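Long-range contacts in L-lysine 6-monooxygenase involved in desferrioxamine biosynthesis (Erwinia amylovora CFBP1430, PDB 5O8P), which probably uses FAD and NADPH to N-hydroxylate cadaverine, a step in making the siderophore desferrioxamine: residues B[8-13]-B[152-157]; B[303-308]-B[316-321]; B[43-48]-B[102-107]. One frame throughout, in Å; residues are numbered along the deposited sequence.

Interaction 1: B[8-13]-B[152-157]; sequences IYDFIG and AHRLVL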
loop_
_atom_site.group_PDB
_atom_site.type_symbol
_atom_site.label_atom_id
_atom_site.label_comp_id
_atom_site.label_asym_id
_atom_site.label_seq_id
_atom_site.Cartn_x
_atom_site.Cartn_y
_atom_site.Cartn_z
ATOM N N ILE B 8 -26.146 3.300 48.342
ATOM C CA ILE B 8 -24.775 3.752 48.073
ATOM C C ILE B 8 -24.152 2.954 46.916
ATOM O O ILE B 8 -24.242 1.745 46.881
ATOM C CB ILE B 8 -23.875 3.710 49.336
ATOM C CG1 ILE B 8 -22.628 4.580 49.120
ATOM C CG2 ILE B 8 -23.447 2.285 49.729
ATOM C CD1 ILE B 8 -21.825 4.849 50.377
ATOM N N TYR B 9 -23.538 3.643 45.964
ATOM C CA TYR B 9 -22.947 2.987 44.787
ATOM C C TYR B 9 -21.491 2.619 45.076
ATOM O O TYR B 9 -20.810 3.276 45.894
ATOM C CB TYR B 9 -23.058 3.888 43.550
ATOM C CG TYR B 9 -24.453 3.957 42.973
ATOM C CD1 TYR B 9 -24.899 2.993 42.061
ATOM C CD2 TYR B 9 -25.339 4.983 43.337
ATOM C CE1 TYR B 9 -26.176 3.051 41.525
ATOM C CE2 TYR B 9 -26.622 5.046 42.808
ATOM C CZ TYR B 9 -27.035 4.077 41.908
ATOM O OH TYR B 9 -28.294 4.134 41.362
ATOM N N ASP B 10 -21.003 1.577 44.398
ATOM C CA ASP B 10 -19.590 1.165 44.525
ATOM C C ASP B 10 -18.702 2.205 43.876
ATOM O O ASP B 10 -17.625 2.537 44.393
ATOM C CB ASP B 10 -19.342 -0.216 43.914
ATOM C CG ASP B 10 -19.945 -1.347 44.744
ATOM O OD1 ASP B 10 -19.682 -1.415 45.971
ATOM O OD2 ASP B 10 -20.684 -2.182 44.163
ATOM N N PHE B 11 -19.161 2.693 42.724
ATOM C CA PHE B 11 -18.588 3.865 42.093
ATOM C C PHE B 11 -19.633 4.611 41.268
ATOM O O PHE B 11 -20.617 4.013 40.807
ATOM C CB PHE B 11 -17.399 3.469 41.207
ATOM C CG PHE B 11 -17.792 2.823 39.911
ATOM C CD1 PHE B 11 -18.091 1.476 39.856
ATOM C CD2 PHE B 11 -17.872 3.571 38.746
ATOM C CE1 PHE B 11 -18.453 0.872 38.653
ATOM C CE2 PHE B 11 -18.245 2.983 37.547
ATOM C CZ PHE B 11 -18.530 1.627 37.493
ATOM N N ILE B 12 -19.402 5.911 41.080
ATOM C CA ILE B 12 -20.175 6.718 40.134
ATOM C C ILE B 12 -19.215 7.295 39.112
ATOM O O ILE B 12 -18.210 7.901 39.485
ATOM C CB ILE B 12 -20.900 7.903 40.816
ATOM C CG1 ILE B 12 -21.987 7.413 41.750
ATOM C CG2 ILE B 12 -21.550 8.819 39.781
ATOM C CD1 ILE B 12 -22.428 8.486 42.721
ATOM N N GLY B 13 -19.539 7.118 37.837
ATOM C CA GLY B 13 -18.794 7.760 36.760
ATOM C C GLY B 13 -19.500 9.051 36.421
ATOM O O GLY B 13 -20.715 9.057 36.219
ATOM N N ALA B 152 -21.791 7.488 46.943
ATOM C CA ALA B 152 -20.812 6.566 46.354
ATOM C C ALA B 152 -19.480 6.536 47.080
ATOM O O ALA B 152 -18.971 7.569 47.541
ATOM C CB ALA B 152 -20.569 6.915 44.892
ATOM N N HIS B 153 -18.904 5.342 47.140
ATOM C CA HIS B 153 -17.604 5.137 47.772
ATOM C C HIS B 153 -16.470 5.683 46.916
ATOM O O HIS B 153 -15.474 6.206 47.448
ATOM C CB HIS B 153 -17.381 3.654 48.059
ATOM C CG HIS B 153 -18.277 3.111 49.131
ATOM N ND1 HIS B 153 -18.032 3.327 50.471
ATOM C CD2 HIS B 153 -19.413 2.370 49.063
ATOM C CE1 HIS B 153 -18.977 2.740 51.183
ATOM N NE2 HIS B 153 -19.830 2.157 50.353
ATOM N N ARG B 154 -16.637 5.558 45.598
ATOM C CA ARG B 154 -15.640 5.959 44.634
ATOM C C ARG B 154 -16.234 6.752 43.472
ATOM O O ARG B 154 -17.350 6.493 43.020
ATOM C CB ARG B 154 -14.971 4.705 44.082
ATOM C CG ARG B 154 -14.181 3.905 45.107
ATOM C CD ARG B 154 -13.801 2.558 44.568
ATOM N NE ARG B 154 -14.852 1.618 44.932
ATOM C CZ ARG B 154 -14.816 0.783 45.965
ATOM N NH1 ARG B 154 -13.755 0.723 46.771
ATOM N NH2 ARG B 154 -15.866 -0.014 46.188
ATOM N N LEU B 155 -15.461 7.710 42.972
ATOM C CA LEU B 155 -15.809 8.468 41.769
ATOM C C LEU B 155 -14.796 8.222 40.660
ATOM O O LEU B 155 -13.610 8.038 40.925
ATOM C CB LEU B 155 -15.806 9.960 42.092
ATOM C CG LEU B 155 -16.700 10.419 43.229
ATOM C CD1 LEU B 155 -16.392 11.866 43.565
ATOM C CD2 LEU B 155 -18.150 10.226 42.830
ATOM N N VAL B 156 -15.251 8.248 39.419
ATOM C CA VAL B 156 -14.345 8.208 38.277
ATOM C C VAL B 156 -14.778 9.328 37.330
ATOM O O VAL B 156 -15.868 9.289 36.745
ATOM C CB VAL B 156 -14.219 6.785 37.646
ATOM C CG1 VAL B 156 -15.419 5.915 37.961
ATOM C CG2 VAL B 156 -13.992 6.817 36.136
ATOM N N LEU B 157 -13.900 10.328 37.208
ATOM C CA LEU B 157 -14.176 11.565 36.468
ATOM C C LEU B 157 -13.763 11.441 34.998
ATOM O O LEU B 157 -12.592 11.560 34.670
ATOM C CB LEU B 157 -13.448 12.741 37.129
ATOM C CG LEU B 157 -13.676 12.922 38.634
ATOM C CD1 LEU B 157 -12.925 14.120 39.186
ATOM C CD2 LEU B 157 -15.146 13.040 38.973
#
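Y9 to G13 runs parallel to A152 to V156, and the axes of strands 11-13 and 155-157 pass 4.7 Å apart at 18° to each other. The arrangement belongs to the parallel part of what is probably the Rossmann-like FAD-binding domain; on from G13 the chain soon reaches I16 and F19, which bind the cofactor. The backbone ladder starts with H153 N giving a 3.1 Å hydrogen bond to Y9 O. It continues with I12 N to R154 O, and I12 O then accepts from V156 N at 3.0 Å. Between these bonds D10 and H153 both turn out of extended conformation, breaking the two strands at the same level and parting their CA atoms to 5.5 Å.

R154 bridges that break: its chain bends at chi3 (-91°), so that NE reaches back to D10 O, 3.0 Å away. The bond is bent, and the carbonyl oxygen lies out of the guanidinium plane. D10 and R154 lie side by side, but D10 OD1 stays 4.1 Å from R154 NH2, too far for a salt bridge; D10 OD2 takes the backbone N of N34 instead. On one face of the sheet the I12 side chain lies on the methyl group of A152, and its CB meets L155 CD2. F11, whose ring also meets F37, brings CD2 to V156 CG1 at 3.5 Å. At the exposed start of the contact, I8 holds CD1 over one face of the H153 imidazole, 3.6 Å from the ring centroid.

Interaction 2: B[303-308]-B[316-321]; sequences SELTDM and FELKLH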
loop_
_atom_site.group_PDB
_atom_site.type_symbol
_atom_site.label_atom_id
_atom_site.label_comp_id
_atom_site.label_asym_id
_atom_site.label_seq_id
_atom_site.Cartn_x
_atom_site.Cartn_y
_atom_site.Cartn_z
ATOM N N SER B 303 4.860 29.738 13.098
ATOM C CA SER B 303 4.205 31.040 13.248
ATOM C C SER B 303 3.258 31.094 14.445
ATOM O O SER B 303 2.189 30.486 14.428
ATOM C CB SER B 303 3.454 31.387 11.968
ATOM O OG SER B 303 4.366 31.782 10.969
ATOM N N GLU B 304 3.670 31.820 15.484
ATOM C CA GLU B 304 2.844 32.033 16.661
ATOM C C GLU B 304 1.929 33.217 16.408
ATOM O O GLU B 304 2.375 34.244 15.909
ATOM C CB GLU B 304 3.707 32.329 17.888
ATOM C CG GLU B 304 2.898 32.467 19.175
ATOM C CD GLU B 304 3.677 33.109 20.304
ATOM O OE1 GLU B 304 3.886 34.348 20.257
ATOM O OE2 GLU B 304 4.051 32.379 21.249
ATOM N N LEU B 305 0.658 33.068 16.775
ATOM C CA LEU B 305 -0.304 34.170 16.785
ATOM C C LEU B 305 -0.071 35.062 18.007
ATOM O O LEU B 305 -0.353 34.655 19.129
ATOM C CB LEU B 305 -1.722 33.599 16.812
ATOM C CG LEU B 305 -2.901 34.554 16.681
ATOM C CD1 LEU B 305 -2.985 35.084 15.257
ATOM C CD2 LEU B 305 -4.182 33.833 17.054
ATOM N N THR B 306 0.449 36.271 17.788
ATOM C CA THR B 306 0.702 37.225 18.882
ATOM C C THR B 306 -0.530 38.070 19.220
ATOM O O THR B 306 -0.815 38.319 20.396
ATOM C CB THR B 306 1.883 38.179 18.574
ATOM O OG1 THR B 306 1.757 38.705 17.250
ATOM C CG2 THR B 306 3.213 37.453 18.694
ATOM N N ASP B 307 -1.239 38.526 18.191
ATOM C CA ASP B 307 -2.443 39.335 18.372
ATOM C C ASP B 307 -3.361 39.198 17.160
ATOM O O ASP B 307 -2.944 38.727 16.106
ATOM C CB ASP B 307 -2.056 40.815 18.598
ATOM C CG ASP B 307 -3.053 41.576 19.480
ATOM O OD1 ASP B 307 -3.614 40.991 20.434
ATOM O OD2 ASP B 307 -3.256 42.785 19.231
ATOM N N MET B 308 -4.620 39.583 17.328
ATOM C CA MET B 308 -5.561 39.681 16.217
ATOM C C MET B 308 -6.526 40.832 16.437
ATOM O O MET B 308 -6.654 41.362 17.547
ATOM C CB MET B 308 -6.327 38.368 15.994
ATOM C CG MET B 308 -7.192 37.887 17.150
ATOM S SD MET B 308 -7.737 36.191 16.884
ATOM C CE MET B 308 -9.033 36.477 15.694
ATOM N N PHE B 316 -10.283 39.885 9.330
ATOM C CA PHE B 316 -9.308 39.797 10.423
ATOM C C PHE B 316 -7.937 40.273 9.946
ATOM O O PHE B 316 -7.598 40.145 8.762
ATOM C CB PHE B 316 -9.138 38.365 10.913
ATOM C CG PHE B 316 -10.245 37.871 11.779
ATOM C CD1 PHE B 316 -10.343 38.292 13.096
ATOM C CD2 PHE B 316 -11.159 36.927 11.300
ATOM C CE1 PHE B 316 -11.362 37.809 13.908
ATOM C CE2 PHE B 316 -12.174 36.440 12.111
ATOM C CZ PHE B 316 -12.278 36.886 13.414
ATOM N N GLU B 317 -7.150 40.806 10.877
ATOM C CA GLU B 317 -5.716 40.978 10.676
ATOM C C GLU B 317 -4.996 40.174 11.752
ATOM O O GLU B 317 -4.955 40.574 12.916
ATOM C CB GLU B 317 -5.304 42.450 10.737
ATOM C CG GLU B 317 -3.888 42.701 10.213
ATOM C CD GLU B 317 -3.090 43.732 11.002
ATOM O OE1 GLU B 317 -3.196 43.767 12.247
ATOM O OE2 GLU B 317 -2.331 44.509 10.372
ATOM N N LEU B 318 -4.447 39.032 11.345
ATOM C CA LEU B 318 -3.648 38.183 12.220
ATOM C C LEU B 318 -2.228 38.718 12.278
ATOM O O LEU B 318 -1.568 38.783 11.252
ATOM C CB LEU B 318 -3.607 36.756 11.676
ATOM C CG LEU B 318 -4.820 35.827 11.822
ATOM C CD1 LEU B 318 -6.141 36.538 12.064
ATOM C CD2 LEU B 318 -4.936 34.914 10.610
ATOM N N LYS B 319 -1.773 39.119 13.463
ATOM C CA LYS B 319 -0.357 39.399 13.688
ATOM C C LYS B 319 0.307 38.100 14.111
ATOM O O LYS B 319 -0.146 37.436 15.048
ATOM C CB LYS B 319 -0.152 40.471 14.756
ATOM C CG LYS B 319 -0.653 41.839 14.341
ATOM C CD LYS B 319 0.124 42.977 14.988
ATOM C CE LYS B 319 -0.391 44.318 14.490
ATOM N NZ LYS B 319 0.433 45.454 14.969
ATOM N N LEU B 320 1.377 37.739 13.404
ATOM C CA LEU B 320 2.079 36.481 13.612
ATOM C C LEU B 320 3.560 36.739 13.853
ATOM O O LEU B 320 4.109 37.740 13.393
ATOM C CB LEU B 320 1.910 35.594 12.386
ATOM C CG LEU B 320 0.471 35.201 12.048
ATOM C CD1 LEU B 320 0.329 34.846 10.586
ATOM C CD2 LEU B 320 0.009 34.043 12.906
ATOM N N HIS B 321 4.195 35.835 14.589
ATOM C CA HIS B 321 5.629 35.889 14.819
ATOM C C HIS B 321 6.243 34.562 14.397
ATOM O O HIS B 321 5.894 33.509 14.936
ATOM C CB HIS B 321 5.924 36.170 16.285
ATOM C CG HIS B 321 7.358 36.484 16.549
ATOM N ND1 HIS B 321 8.216 35.590 17.153
ATOM C CD2 HIS B 321 8.094 37.583 16.262
ATOM C CE1 HIS B 321 9.417 36.133 17.243
ATOM N NE2 HIS B 321 9.368 37.342 16.711
#
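E304 and H321 face each other as a hydrogen-bonded antiparallel pair, E304 N giving to H321 O and H321 N to E304 O, each at 2.8 Å. They open a beta hairpin of strands 303-311 and 315-322 whose register slips by one residue: T306 and D307 both stand opposite K319 in a classic beta bulge. T306 N bonds to K319 O at 3.0 Å, and K319 N gives to D307 O at 2.9 Å.

The two faces differ sharply. On the apolar one, L305 reaches across with CD1, which lies 3.9 Å from L320 CD2 and 4.0 Å from L318 CG. Further along, M308 and F316 lie side by side and point the same way, the methyl CE of M308 beside CE1 and CD1 of the ring. The other side is looser and wetter. With chi1 at 47°, T306 sets OG1 between its own N and carbonyl carbon, where it adds a weak 3.2 Å bond to K319 O. Its CG2 meets H321 CB, while the extended chain of K319 runs off from the exposed D307, their charged ends well apart. E304 is an exception on this side, its OE2 forming a salt bridge with R227. Both R227 and L305 belong to the NADP(+) site, which is empty in this chain, so this end of the hairpin probably borders the nucleotide.

Strand 327-333 pairs with the far edge of 315-322, S303 and L320 rest on I225 of strand 221-225, and M308 and F316 lie against L336 of strand 335-338.

Interaction 3: B[43-48]-B[102-107]; sequences GFDWHT and EYNQYC. With FAD (flavin-adenine dinucleotide), chain C.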
loop_
_atom_site.group_PDB
_atom_site.type_symbol
_atom_site.label_atom_id
_atom_site.label_comp_id
_atom_site.label_asym_id
_atom_site.label_seq_id
_atom_site.Cartn_x
_atom_site.Cartn_y
_atom_site.Cartn_z
ATOM N N GLY B 43 -27.966 12.277 25.149
ATOM C CA GLY B 43 -27.475 10.990 24.692
ATOM C C GLY B 43 -26.018 11.101 24.327
ATOM O O GLY B 43 -25.406 12.179 24.442
ATOM N N PHE B 44 -25.453 9.985 23.887
ATOM C CA PHE B 44 -24.080 9.990 23.418
ATOM C C PHE B 44 -24.076 10.614 22.035
ATOM O O PHE B 44 -24.881 10.248 21.172
ATOM C CB PHE B 44 -23.513 8.584 23.349
ATOM C CG PHE B 44 -22.044 8.547 23.092
ATOM C CD1 PHE B 44 -21.145 8.586 24.156
ATOM C CD2 PHE B 44 -21.553 8.473 21.796
ATOM C CE1 PHE B 44 -19.774 8.524 23.937
ATOM C CE2 PHE B 44 -20.197 8.430 21.560
ATOM C CZ PHE B 44 -19.294 8.441 22.635
ATOM N N ASP B 45 -23.188 11.579 21.833
ATOM C CA ASP B 45 -23.057 12.231 20.540
ATOM C C ASP B 45 -21.683 12.872 20.526
ATOM O O ASP B 45 -21.464 13.927 21.116
ATOM C CB ASP B 45 -24.183 13.254 20.307
ATOM C CG ASP B 45 -24.609 13.371 18.836
ATOM O OD1 ASP B 45 -24.136 12.581 17.974
ATOM O OD2 ASP B 45 -25.443 14.270 18.547
ATOM N N TRP B 46 -20.754 12.184 19.858
ATOM C CA TRP B 46 -19.317 12.433 19.985
ATOM C C TRP B 46 -18.777 13.230 18.821
ATOM O O TRP B 46 -18.840 12.788 17.661
ATOM C CB TRP B 46 -18.600 11.098 20.039
ATOM C CG TRP B 46 -17.144 11.123 20.333
ATOM C CD1 TRP B 46 -16.536 11.583 21.470
ATOM C CD2 TRP B 46 -16.102 10.606 19.493
ATOM N NE1 TRP B 46 -15.169 11.403 21.379
ATOM C CE2 TRP B 46 -14.876 10.806 20.178
ATOM C CE3 TRP B 46 -16.082 10.027 18.204
ATOM C CZ2 TRP B 46 -13.643 10.437 19.624
ATOM C CZ3 TRP B 46 -14.855 9.654 17.654
ATOM C CH2 TRP B 46 -13.651 9.858 18.367
ATOM N N HIS B 47 -18.268 14.422 19.155
ATOM C CA HIS B 47 -17.535 15.306 18.245
ATOM C C HIS B 47 -18.163 15.380 16.851
ATOM O O HIS B 47 -17.535 15.002 15.844
ATOM C CB HIS B 47 -16.047 14.901 18.212
ATOM C CG HIS B 47 -15.333 15.099 19.521
ATOM N ND1 HIS B 47 -15.604 16.159 20.364
ATOM C CD2 HIS B 47 -14.395 14.351 20.148
ATOM C CE1 HIS B 47 -14.846 16.067 21.442
ATOM N NE2 HIS B 47 -14.100 14.980 21.334
ATOM N N THR B 48 -19.413 15.860 16.817
ATOM C CA THR B 48 -20.237 15.926 15.589
ATOM C C THR B 48 -19.943 17.124 14.683
ATOM O O THR B 48 -20.355 17.127 13.515
ATOM C CB THR B 48 -21.752 15.931 15.903
ATOM O OG1 THR B 48 -22.068 17.058 16.730
ATOM C CG2 THR B 48 -22.163 14.639 16.596
ATOM N N GLU B 102 -19.575 5.880 11.742
ATOM C CA GLU B 102 -19.902 4.535 12.182
ATOM C C GLU B 102 -19.532 4.331 13.655
ATOM O O GLU B 102 -20.259 3.673 14.380
ATOM C CB GLU B 102 -19.235 3.496 11.284
ATOM C CG GLU B 102 -19.703 2.073 11.542
ATOM C CD GLU B 102 -19.560 1.159 10.338
ATOM O OE1 GLU B 102 -18.528 1.205 9.636
ATOM O OE2 GLU B 102 -20.496 0.368 10.107
ATOM N N TYR B 103 -18.421 4.900 14.107
ATOM C CA TYR B 103 -18.019 4.751 15.502
ATOM C C TYR B 103 -19.059 5.386 16.385
ATOM O O TYR B 103 -19.409 4.844 17.439
ATOM C CB TYR B 103 -16.669 5.403 15.761
ATOM C CG TYR B 103 -16.183 5.330 17.200
ATOM C CD1 TYR B 103 -15.690 4.151 17.741
ATOM C CD2 TYR B 103 -16.191 6.447 18.004
ATOM C CE1 TYR B 103 -15.224 4.094 19.048
ATOM C CE2 TYR B 103 -15.726 6.401 19.316
ATOM C CZ TYR B 103 -15.248 5.229 19.829
ATOM O OH TYR B 103 -14.798 5.195 21.128
ATOM N N ASN B 104 -19.557 6.534 15.935
ATOM C CA ASN B 104 -20.583 7.266 16.663
ATOM C C ASN B 104 -21.860 6.450 16.726
ATOM O O ASN B 104 -22.444 6.332 17.791
ATOM C CB ASN B 104 -20.840 8.633 16.017
ATOM C CG ASN B 104 -21.720 9.534 16.870
ATOM O OD1 ASN B 104 -21.461 9.723 18.066
ATOM N ND2 ASN B 104 -22.759 10.102 16.258
ATOM N N GLN B 105 -22.281 5.881 15.597
ATOM C CA GLN B 105 -23.439 4.985 15.562
ATOM C C GLN B 105 -23.270 3.786 16.498
ATOM O O GLN B 105 -24.215 3.398 17.193
ATOM C CB GLN B 105 -23.671 4.461 14.147
ATOM C CG GLN B 105 -24.297 5.452 13.189
ATOM C CD GLN B 105 -24.366 4.925 11.771
ATOM O OE1 GLN B 105 -24.026 3.773 11.487
ATOM N NE2 GLN B 105 -24.788 5.771 10.868
ATOM N N TYR B 106 -22.070 3.209 16.497
ATOM C CA TYR B 106 -21.724 2.091 17.381
ATOM C C TYR B 106 -21.780 2.479 18.869
ATOM O O TYR B 106 -22.391 1.772 19.664
ATOM C CB TYR B 106 -20.358 1.485 16.972
ATOM C CG TYR B 106 -19.566 0.792 18.066
ATOM C CD1 TYR B 106 -19.981 -0.427 18.576
ATOM C CD2 TYR B 106 -18.382 1.343 18.565
ATOM C CE1 TYR B 106 -19.270 -1.074 19.580
ATOM C CE2 TYR B 106 -17.654 0.715 19.571
ATOM C CZ TYR B 106 -18.098 -0.501 20.082
ATOM O OH TYR B 106 -17.384 -1.139 21.089
ATOM N N CYS B 107 -21.167 3.598 19.235
ATOM C CA CYS B 107 -21.223 4.067 20.624
ATOM C C CYS B 107 -22.655 4.336 21.082
ATOM O O CYS B 107 -22.985 4.121 22.240
ATOM C CB CYS B 107 -20.382 5.322 20.819
ATOM S SG CYS B 107 -18.607 5.002 20.803
HETATM P PA FAD C . -15.855 13.513 25.994
HETATM O O1A FAD C . -16.595 13.498 24.670
HETATM O O2A FAD C . -15.158 14.778 26.437
HETATM O O5B FAD C . -16.948 13.072 27.098
HETATM C C5B FAD C . -17.271 13.877 28.227
HETATM C C4B FAD C . -18.755 13.848 28.576
HETATM O O4B FAD C . -18.931 14.298 29.928
HETATM C C3B FAD C . -19.581 14.784 27.701
HETATM O O3B FAD C . -20.741 14.079 27.237
HETATM C C2B FAD C . -19.903 15.973 28.605
HETATM O O2B FAD C . -21.158 16.602 28.324
HETATM C C1B FAD C . -19.927 15.330 29.979
HETATM N N9A FAD C . -19.759 16.248 31.138
HETATM C C8A FAD C . -18.808 17.181 31.352
HETATM N N7A FAD C . -19.014 17.805 32.545
HETATM C C5A FAD C . -20.115 17.265 33.112
HETATM C C6A FAD C . -20.903 17.446 34.362
HETATM N N6A FAD C . -20.545 18.367 35.289
HETATM N N1A FAD C . -21.994 16.658 34.551
HETATM C C2A FAD C . -22.377 15.734 33.644
HETATM N N3A FAD C . -21.714 15.526 32.490
HETATM C C4A FAD C . -20.599 16.240 32.175
HETATM N N1 FAD C . -8.640 9.555 19.865
HETATM C C2 FAD C . -8.372 8.350 19.297
HETATM O O2 FAD C . -7.735 7.510 19.971
HETATM N N3 FAD C . -8.776 8.034 18.047
HETATM C C4 FAD C . -9.465 8.900 17.281
HETATM O O4 FAD C . -9.821 8.588 16.128
HETATM C C4X FAD C . -9.797 10.239 17.829
HETATM N N5 FAD C . -10.489 11.153 17.113
HETATM C C5X FAD C . -10.773 12.367 17.641
HETATM C C6 FAD C . -11.486 13.269 16.855
HETATM C C7 FAD C . -11.817 14.536 17.331
HETATM C C7M FAD C . -12.588 15.496 16.459
HETATM C C8 FAD C . -11.395 14.925 18.708
HETATM C C8M FAD C . -11.739 16.288 19.245
HETATM C C9 FAD C . -10.676 14.030 19.502
HETATM C C9A FAD C . -10.336 12.747 19.035
HETATM N N10 FAD C . -9.603 11.790 19.815
HETATM C C10 FAD C . -9.325 10.530 19.213
HETATM C "C1'" FAD C . -9.126 12.039 21.203
HETATM C "C2'" FAD C . -10.111 11.516 22.275
HETATM O "O2'" FAD C . -10.542 10.177 21.952
HETATM C "C3'" FAD C . -11.342 12.417 22.483
HETATM O "O3'" FAD C . -10.939 13.727 22.911
HETATM C "C4'" FAD C . -12.342 11.858 23.504
HETATM O "O4'" FAD C . -13.650 12.365 23.218
HETATM C "C5'" FAD C . -11.982 12.216 24.944
HETATM O "O5'" FAD C . -12.592 11.271 25.825
HETATM P P FAD C . -13.638 11.753 26.937
HETATM O O1P FAD C . -14.157 10.524 27.655
HETATM O O2P FAD C . -12.893 12.813 27.699
HETATM O O3P FAD C . -14.775 12.297 25.906
#
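N104 fastens the loop that carries W46 to helix 100-113, a buried side-chain-to-backbone contact beside the FAD. Its OD1 accepts the backbone N of W46 at 3.1 Å in a nearly straight bond (171°), with the donor standing above the amide plane rather than on a lone pair. The other half of the amide is used too: ND2 gives a weak 3.3 Å bond to D45 OD1, carboxylate and amide lying almost coplanar. One asparagine thus holds two successive residues of the loop, which has no regular structure of its own.

W46 (chi1 -173°, CG swung to the far side of the CA-CB bond from its own N) carries its indole between the helix and the cofactor. From the helix side Y103 turns a ring edge to one indole face in an offset edge-to-face pair, 5.0 Å between the ring centroids and planes at 65°. H47 CD2 sits over the opposite face. W46 NE1 meets the ribityl hydroxyl O4' of FAD at the ring edge, a 2.6 Å hydrogen bond, while CH2 lies 3.6 Å from the flavin N5. The H47 ring, poorly ordered, has the flavin methyl C8M over one face. One turn further along the helix, C107 SG approaches the F44 ring obliquely, 4.5 Å from its centroid.

Helix 18-27 of the same chain packs against the contact, P18 touching W46 and Y103, and L21 touching F44 and C107. Elsewhere on the turn, E102 and Q105 hydrogen-bond to Y287 and L291 of the second subunit.

Interaction 3 is the one that meets the flavin directly, through W46 and H47. It is nested in the chain between the two strands of interaction 1, the centres about 25 Å apart and the nearest atoms about 12 Å. Interaction 1 stands one layer back from the cofactor: the V156 side chain is about 9 Å from FAD, and that of I12 about 6 Å from V123, which binds it. Interaction 2 follows later in the chain, on the opposite side of its centre from interaction 1, with about 45 Å between centres. It contributes L305 to the NADP(+) site, and its nearest atoms are about 21 Å from those of interaction 3, whose W46 lies against R100, another NADP(+)-binding residue.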